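Local atomic coordinates of membrane-anchored mycosin mycp1 (Mycobacterium thermoresistibile, PDB entry 4HVL), a protein that is a membrane-anchored, subtilisin-like serine protease forming an essential component of the ESX-1 (type VII) secretion system of mycobacteria. Residues Ser161-Ile166 and Thr194-Ala199; Val211-Gly216 and Pro253-Val258. One frame throughout, in Å; residues are numbered along the deposited sequence.

Contact 1: Ser161-Ile166 and Thr194-Ala199; sequences SLARAI and TGVGAA
Leu162 reaches Val196 at the margin of the contact, its CD2 lying 4.4 Å from Val196 CG1. Most of this leucine serves other neighbours: it also packs on Ile69 of strand 65-70, and its side chain comes within about 4 Å of those of His133 and Glu181, two ligands of a bound zinc ion. A branched apolar chain suits a place shared by a helix, a strand and the neighbourhood of a zinc site.

One residue on, Ala163 points toward the second helix and brings the backbones together, with its CA only 4.3 Å from that of Val196. The methyl lies over the chain itself, 3.5 Å from Gly195 O, and also meets Val196 CG2. Small residues on both helices allow this closeness: Gly195 presents bare backbone, while Ala199 in turn sets its CB 3.3 Å from Ala163 O. Each helix thus presses a methyl against a carbonyl oxygen of the other.

A turn later, Ile166 closes the contact with both its branches. CG2, anti to the backbone N, runs alongside Ala199 and touches Ala199 O at 3.5 Å; CG1, anti to the carbonyl carbon (chi1 -67°), carries CD1 toward Val196 CG1. At the root of these branches, Ile166 CB stands 3.8 Å from Ala199 CB. No hydrogen bond joins the segments, so shape and burial of apolar surface hold them.

The axes lie 8.2 Å apart and only 14° from parallel. Such close, nearly parallel neighbours are the helices of consecutive beta-alpha-beta crossovers: helix 154-171 leads into strand 176-179, and helix 194-206 leads into strand 210-214, both layered on one face of the parallel sheet of the subtilisin fold.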
ATOM      1  N   SER A 161      10.281  11.683  -5.227  1.00 16.78           N
ATOM      2  CA  SER A 161       8.953  11.834  -5.900  1.00 16.23           C
ATOM      3  C   SER A 161       7.773  11.347  -5.024  1.00 15.72           C
ATOM      4  O   SER A 161       6.658  11.892  -5.075  1.00 15.08           O
ATOM      5  CB  SER A 161       8.945  11.147  -7.267  1.00 16.57           C
ATOM      6  OG  SER A 161       8.948   9.748  -7.145  1.00 16.40           O
ATOM      7  N   LEU A 162       8.030  10.327  -4.217  1.00 15.33           N
ATOM      8  CA  LEU A 162       7.056   9.850  -3.270  1.00 15.24           C
ATOM      9  C   LEU A 162       6.687  10.908  -2.229  1.00 15.18           C
ATOM     10  O   LEU A 162       5.518  11.068  -1.890  1.00 14.41           O
ATOM     11  CB  LEU A 162       7.591   8.617  -2.536  1.00 15.44           C
ATOM     12  CG  LEU A 162       6.578   8.067  -1.543  1.00 15.59           C
ATOM     13  CD1 LEU A 162       5.354   7.534  -2.281  1.00 15.70           C
ATOM     14  CD2 LEU A 162       7.216   7.001  -0.671  1.00 15.93           C
ATOM     15  N   ALA A 163       7.689  11.612  -1.704  1.00 15.58           N
ATOM     16  CA  ALA A 163       7.426  12.621  -0.702  1.00 15.70           C
ATOM     17  C   ALA A 163       6.477  13.665  -1.276  1.00 15.73           C
ATOM     18  O   ALA A 163       5.515  14.038  -0.629  1.00 16.23           O
ATOM     19  CB  ALA A 163       8.711  13.265  -0.225  1.00 16.26           C
ATOM     20  N   ARG A 164       6.724  14.110  -2.503  1.00 15.79           N
ATOM     21  CA  ARG A 164       5.818  15.070  -3.143  1.00 15.71           C
ATOM     22  C   ARG A 164       4.419  14.474  -3.389  1.00 15.63           C
ATOM     23  O   ARG A 164       3.394  15.168  -3.273  1.00 15.57           O
ATOM     24  CB  ARG A 164       6.406  15.586  -4.462  1.00 15.69           C
ATOM     25  CG  ARG A 164       7.641  16.457  -4.290  1.00 16.20           C
ATOM     26  CD  ARG A 164       8.113  17.099  -5.595  1.00 16.42           C
ATOM     27  NE  ARG A 164       8.909  16.176  -6.416  1.00 16.59           N
ATOM     28  CZ  ARG A 164       8.482  15.505  -7.491  1.00 16.32           C
ATOM     29  NH1 ARG A 164       7.238  15.600  -7.935  1.00 16.06           N
ATOM     30  NH2 ARG A 164       9.326  14.696  -8.126  1.00 16.71           N
ATOM     31  N   ALA A 165       4.369  13.197  -3.760  1.00 15.51           N
ATOM     32  CA  ALA A 165       3.095  12.550  -4.012  1.00 15.51           C
ATOM     33  C   ALA A 165       2.233  12.480  -2.748  1.00 15.15           C
ATOM     34  O   ALA A 165       0.998  12.569  -2.830  1.00 14.82           O
ATOM     35  CB  ALA A 165       3.304  11.145  -4.597  1.00 15.48           C
ATOM     36  N   ILE A 166       2.866  12.320  -1.593  1.00 14.96           N
ATOM     37  CA  ILE A 166       2.134  12.264  -0.328  1.00 15.54           C
ATOM     38  C   ILE A 166       1.584  13.663  -0.020  1.00 16.21           C
ATOM     39  O   ILE A 166       0.408  13.794   0.345  1.00 16.23           O
ATOM     40  CB  ILE A 166       3.018  11.713   0.822  1.00 15.63           C
ATOM     41  CG1 ILE A 166       3.351  10.238   0.576  1.00 15.60           C
ATOM     42  CG2 ILE A 166       2.312  11.822   2.154  1.00 16.01           C
ATOM     43  CD1 ILE A 166       4.555   9.725   1.346  1.00 16.13           C
ATOM     44  N   THR A 194      14.317  12.671   4.523  1.00 22.53           N
ATOM     45  CA  THR A 194      13.702  13.632   5.453  1.00 22.66           C
ATOM     46  C   THR A 194      12.357  14.159   4.935  1.00 21.38           C
ATOM     47  O   THR A 194      11.377  14.274   5.688  1.00 20.98           O
ATOM     48  CB  THR A 194      14.742  14.779   5.694  1.00 24.31           C
ATOM     49  OG1 THR A 194      15.816  14.237   6.474  1.00 26.23           O
ATOM     50  CG2 THR A 194      14.174  15.934   6.456  1.00 24.58           C
ATOM     51  N   GLY A 195      12.306  14.426   3.635  1.00 20.47           N
ATOM     52  CA  GLY A 195      11.084  14.842   2.983  1.00 19.87           C
ATOM     53  C   GLY A 195       9.947  13.855   3.075  1.00 18.99           C
ATOM     54  O   GLY A 195       8.793  14.277   3.153  1.00 18.32           O
ATOM     55  N   VAL A 196      10.241  12.550   3.059  1.00 18.79           N
ATOM     56  CA  VAL A 196       9.177  11.559   3.135  1.00 18.36           C
ATOM     57  C   VAL A 196       8.518  11.625   4.504  1.00 17.75           C
ATOM     58  O   VAL A 196       7.291  11.651   4.611  1.00 17.54           O
ATOM     59  CB  VAL A 196       9.653  10.122   2.796  1.00 18.55           C
ATOM     60  CG1 VAL A 196       8.517   9.106   2.972  1.00 17.85           C
ATOM     61  CG2 VAL A 196      10.208  10.068   1.379  1.00 19.39           C
ATOM     62  N   GLY A 197       9.345  11.677   5.536  1.00 17.89           N
ATOM     63  CA  GLY A 197       8.884  11.805   6.904  1.00 17.88           C
ATOM     64  C   GLY A 197       8.070  13.062   7.102  1.00 17.57           C
ATOM     65  O   GLY A 197       7.032  13.028   7.735  1.00 17.44           O
ATOM     66  N   ALA A 198       8.532  14.165   6.535  1.00 17.82           N
ATOM     67  CA  ALA A 198       7.817  15.428   6.668  1.00 17.48           C
ATOM     68  C   ALA A 198       6.475  15.352   5.947  1.00 16.94           C
ATOM     69  O   ALA A 198       5.467  15.885   6.447  1.00 17.28           O
ATOM     70  CB  ALA A 198       8.655  16.578   6.133  1.00 18.06           C
ATOM     71  N   ALA A 199       6.439  14.680   4.791  1.00 16.57           N
ATOM     72  CA  ALA A 199       5.202  14.555   4.020  1.00 16.30           C
ATOM     73  C   ALA A 199       4.194  13.692   4.757  1.00 16.32           C
ATOM     74  O   ALA A 199       3.021  14.028   4.809  1.00 16.50           O
ATOM     75  CB  ALA A 199       5.476  13.983   2.647  1.00 16.40           C
TER

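Contact 2: Val211-Gly216 and Pro253-Val258; sequences VIAAAG and PLVLTV. With IMD (imidazole), chain K.
Val258, the residue most covered here, is held to Ala213 by its backbone and to Ile212 by its side chain. Val258 N donates to Ala213 O at 2.8 Å, approaching nearly along the C=O axis (173°), and Val258 O receives Ala215 N from above its carbonyl plane. With CG1 anti to the backbone N (chi1 -170°), CG2 is the branch that meets Ile212 CG2, 3.6 Å away. Large apolar side chains (Ile212, Leu256, Val258) suit this face, which helices 311-328 and 334-343 cover.

Ala213 is bonded through both its N and its O, to the residues on either side of Thr257: its N gives a bond to Leu256 O at 3.0 Å. Its methyl points to the other face, beside Thr257, whose OG1 is hydrogen-bonded to Ala249 O; a small residue fits next to that polar group and the CG2 branch of Val255.

Val211 O accepts Leu256 N in the carbonyl plane (3.2 Å). Val211 CG1 meets Val255 CG1 at 3.8 Å, and helix 194-206 lies against both valines. Just ahead, a water links the segments, accepting from Val211 N and donating to Leu254 O. An imidazole, probably from the crystallisation liquor, gives a weak hydrogen bond to Pro253 O and lies by Leu254 CD2.

The bonds thus step from one strand to the other and back, as in parallel strands, here 30° apart, inside the subtilisin sheet. Ala214 ends strand 210-214 about 5 Å from the side chain of Ser312, the predicted nucleophile, and the Ala-Ala-Gly that follows Ala213 matches the segment that in subtilisins runs into the oxyanion-hole asparagine.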
ATOM      1  N   VAL A 211      -2.764   7.271   6.922  1.00 15.74           N
ATOM      2  CA  VAL A 211      -1.825   6.761   5.922  1.00 15.33           C
ATOM      3  C   VAL A 211      -1.523   5.295   6.159  1.00 14.77           C
ATOM      4  O   VAL A 211      -1.094   4.934   7.220  1.00 15.16           O
ATOM      5  CB  VAL A 211      -0.496   7.555   5.896  1.00 15.18           C
ATOM      6  CG1 VAL A 211       0.384   7.042   4.771  1.00 15.22           C
ATOM      7  CG2 VAL A 211      -0.773   9.039   5.680  1.00 15.44           C
ATOM      8  N   ILE A 212      -1.727   4.471   5.141  1.00 14.85           N
ATOM      9  CA  ILE A 212      -1.480   3.030   5.208  1.00 14.76           C
ATOM     10  C   ILE A 212      -0.348   2.700   4.226  1.00 14.79           C
ATOM     11  O   ILE A 212      -0.356   3.169   3.090  1.00 14.94           O
ATOM     12  CB  ILE A 212      -2.725   2.227   4.815  1.00 14.77           C
ATOM     13  CG1 ILE A 212      -3.962   2.630   5.630  1.00 15.15           C
ATOM     14  CG2 ILE A 212      -2.463   0.746   4.953  1.00 15.08           C
ATOM     15  CD1 ILE A 212      -3.867   2.487   7.146  1.00 15.05           C
ATOM     16  N   ALA A 213       0.626   1.906   4.664  1.00 14.65           N
ATOM     17  CA  ALA A 213       1.748   1.533   3.805  1.00 14.78           C
ATOM     18  C   ALA A 213       1.915   0.014   3.689  1.00 14.83           C
ATOM     19  O   ALA A 213       1.735  -0.722   4.663  1.00 14.62           O
ATOM     20  CB  ALA A 213       3.048   2.142   4.320  1.00 14.95           C
ATOM     21  N   ALA A 214       2.301  -0.436   2.501  1.00 14.70           N
ATOM     22  CA  ALA A 214       2.665  -1.819   2.277  1.00 15.01           C
ATOM     23  C   ALA A 214       3.948  -2.165   3.030  1.00 15.23           C
ATOM     24  O   ALA A 214       4.899  -1.378   3.050  1.00 15.25           O
ATOM     25  CB  ALA A 214       2.870  -2.049   0.786  1.00 15.47           C
ATOM     26  N   ALA A 215       3.997  -3.340   3.629  1.00 15.34           N
ATOM     27  CA  ALA A 215       5.245  -3.803   4.241  1.00 15.71           C
ATOM     28  C   ALA A 215       6.374  -3.978   3.223  1.00 16.47           C
ATOM     29  O   ALA A 215       7.539  -3.840   3.593  1.00 17.05           O
ATOM     30  CB  ALA A 215       5.028  -5.106   5.004  1.00 15.99           C
ATOM     31  N   GLY A 216       6.029  -4.235   1.957  1.00 16.78           N
ATOM     32  CA  GLY A 216       7.007  -4.495   0.903  1.00 17.52           C
ATOM     33  C   GLY A 216       7.187  -5.996   0.694  1.00 18.38           C
ATOM     34  O   GLY A 216       6.818  -6.799   1.551  1.00 17.99           O
ATOM     35  N   PRO A 253       4.684   4.794  14.109  1.00 20.72           N
ATOM     36  CA  PRO A 253       3.226   4.666  13.967  1.00 21.03           C
ATOM     37  C   PRO A 253       2.546   5.807  13.216  1.00 21.46           C
ATOM     38  O   PRO A 253       1.302   5.875  13.186  1.00 21.92           O
ATOM     39  CB  PRO A 253       2.754   4.614  15.418  1.00 21.55           C
ATOM     40  CG  PRO A 253       3.744   5.466  16.162  1.00 21.91           C
ATOM     41  CD  PRO A 253       5.049   5.385  15.413  1.00 21.30           C
ATOM     42  N   LEU A 254       3.321   6.698  12.604  1.00 21.77           N
ATOM     43  CA  LEU A 254       2.717   7.728  11.743  1.00 22.68           C
ATOM     44  C   LEU A 254       1.913   7.098  10.630  1.00 21.59           C
ATOM     45  O   LEU A 254       0.895   7.634  10.217  1.00 21.95           O
ATOM     46  CB  LEU A 254       3.780   8.624  11.095  1.00 23.65           C
ATOM     47  CG  LEU A 254       4.372   9.736  11.910  1.00 25.13           C
ATOM     48  CD1 LEU A 254       5.142  10.655  10.956  1.00 25.72           C
ATOM     49  CD2 LEU A 254       3.293  10.501  12.652  1.00 26.14           C
ATOM     50  N   VAL A 255       2.421   5.975  10.132  1.00 20.54           N
ATOM     51  CA  VAL A 255       1.731   5.145   9.172  1.00 19.73           C
ATOM     52  C   VAL A 255       1.432   3.801   9.836  1.00 19.26           C
ATOM     53  O   VAL A 255       2.132   3.364  10.747  1.00 20.05           O
ATOM     54  CB  VAL A 255       2.583   4.893   7.894  1.00 19.70           C
ATOM     55  CG1 VAL A 255       3.106   6.195   7.285  1.00 19.66           C
ATOM     56  CG2 VAL A 255       3.726   3.923   8.160  1.00 19.74           C
ATOM     57  N   LEU A 256       0.383   3.148   9.372  1.00 18.62           N
ATOM     58  CA  LEU A 256       0.151   1.736   9.683  1.00 17.54           C
ATOM     59  C   LEU A 256       0.667   0.863   8.516  1.00 16.47           C
ATOM     60  O   LEU A 256       0.145   0.882   7.396  1.00 15.90           O
ATOM     61  CB  LEU A 256      -1.332   1.490   9.938  1.00 17.63           C
ATOM     62  CG  LEU A 256      -1.794   0.047  10.155  1.00 17.57           C
ATOM     63  CD1 LEU A 256      -1.041  -0.547  11.340  1.00 17.87           C
ATOM     64  CD2 LEU A 256      -3.298  -0.023  10.367  1.00 18.05           C
ATOM     65  N   THR A 257       1.704   0.095   8.807  1.00 16.05           N
ATOM     66  CA  THR A 257       2.369  -0.729   7.830  1.00 15.30           C
ATOM     67  C   THR A 257       1.829  -2.151   7.878  1.00 15.22           C
ATOM     68  O   THR A 257       1.744  -2.761   8.946  1.00 15.18           O
ATOM     69  CB  THR A 257       3.887  -0.691   8.092  1.00 15.39           C
ATOM     70  OG1 THR A 257       4.341   0.641   7.871  1.00 15.08           O
ATOM     71  CG2 THR A 257       4.656  -1.663   7.191  1.00 15.12           C
ATOM     72  N   VAL A 258       1.460  -2.663   6.703  1.00 14.98           N
ATOM     73  CA  VAL A 258       0.689  -3.887   6.590  1.00 15.19           C
ATOM     74  C   VAL A 258       1.469  -5.002   5.871  1.00 14.94           C
ATOM     75  O   VAL A 258       1.817  -4.884   4.677  1.00 14.34           O
ATOM     76  CB  VAL A 258      -0.645  -3.640   5.838  1.00 15.02           C
ATOM     77  CG1 VAL A 258      -1.561  -4.854   5.924  1.00 15.40           C
ATOM     78  CG2 VAL A 258      -1.338  -2.405   6.386  1.00 15.18           C
TER
HETATM   79  N1  IMD K 510      -0.239   9.693  14.689  1.00 22.29           N
HETATM   80  C2  IMD K 510       0.272   8.536  14.259  1.00 22.59           C
HETATM   81  N3  IMD K 510      -0.617   7.966  13.414  1.00 22.58           N
HETATM   82  C4  IMD K 510      -1.680   8.779  13.300  1.00 23.15           C
HETATM   83  C5  IMD K 510      -1.455   9.861  14.125  1.00 23.28           C
HETATM   84  O   HOH W   1      -1.650   7.027   9.490  1.00 23.19           O

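How the contacts relate
Both segments of contact 1 come earlier in the chain than those of contact 2, and helix 194-206 leads directly into strand 210-214. Their centres are 14 Å apart, with nearest atoms about 4 Å from each other but not touching. Helix 194-206 connects them: Val200, just beyond contact 1, packs on Ile166 as well as on Val255 and Leu254 of contact 2. Contact 1 lies in the helical layer on one face of the seven-stranded parallel sheet, contact 2 within the sheet itself. Helix 311-328, which carries Ser312, covers the other face, giving the three-layer build of a subtilase.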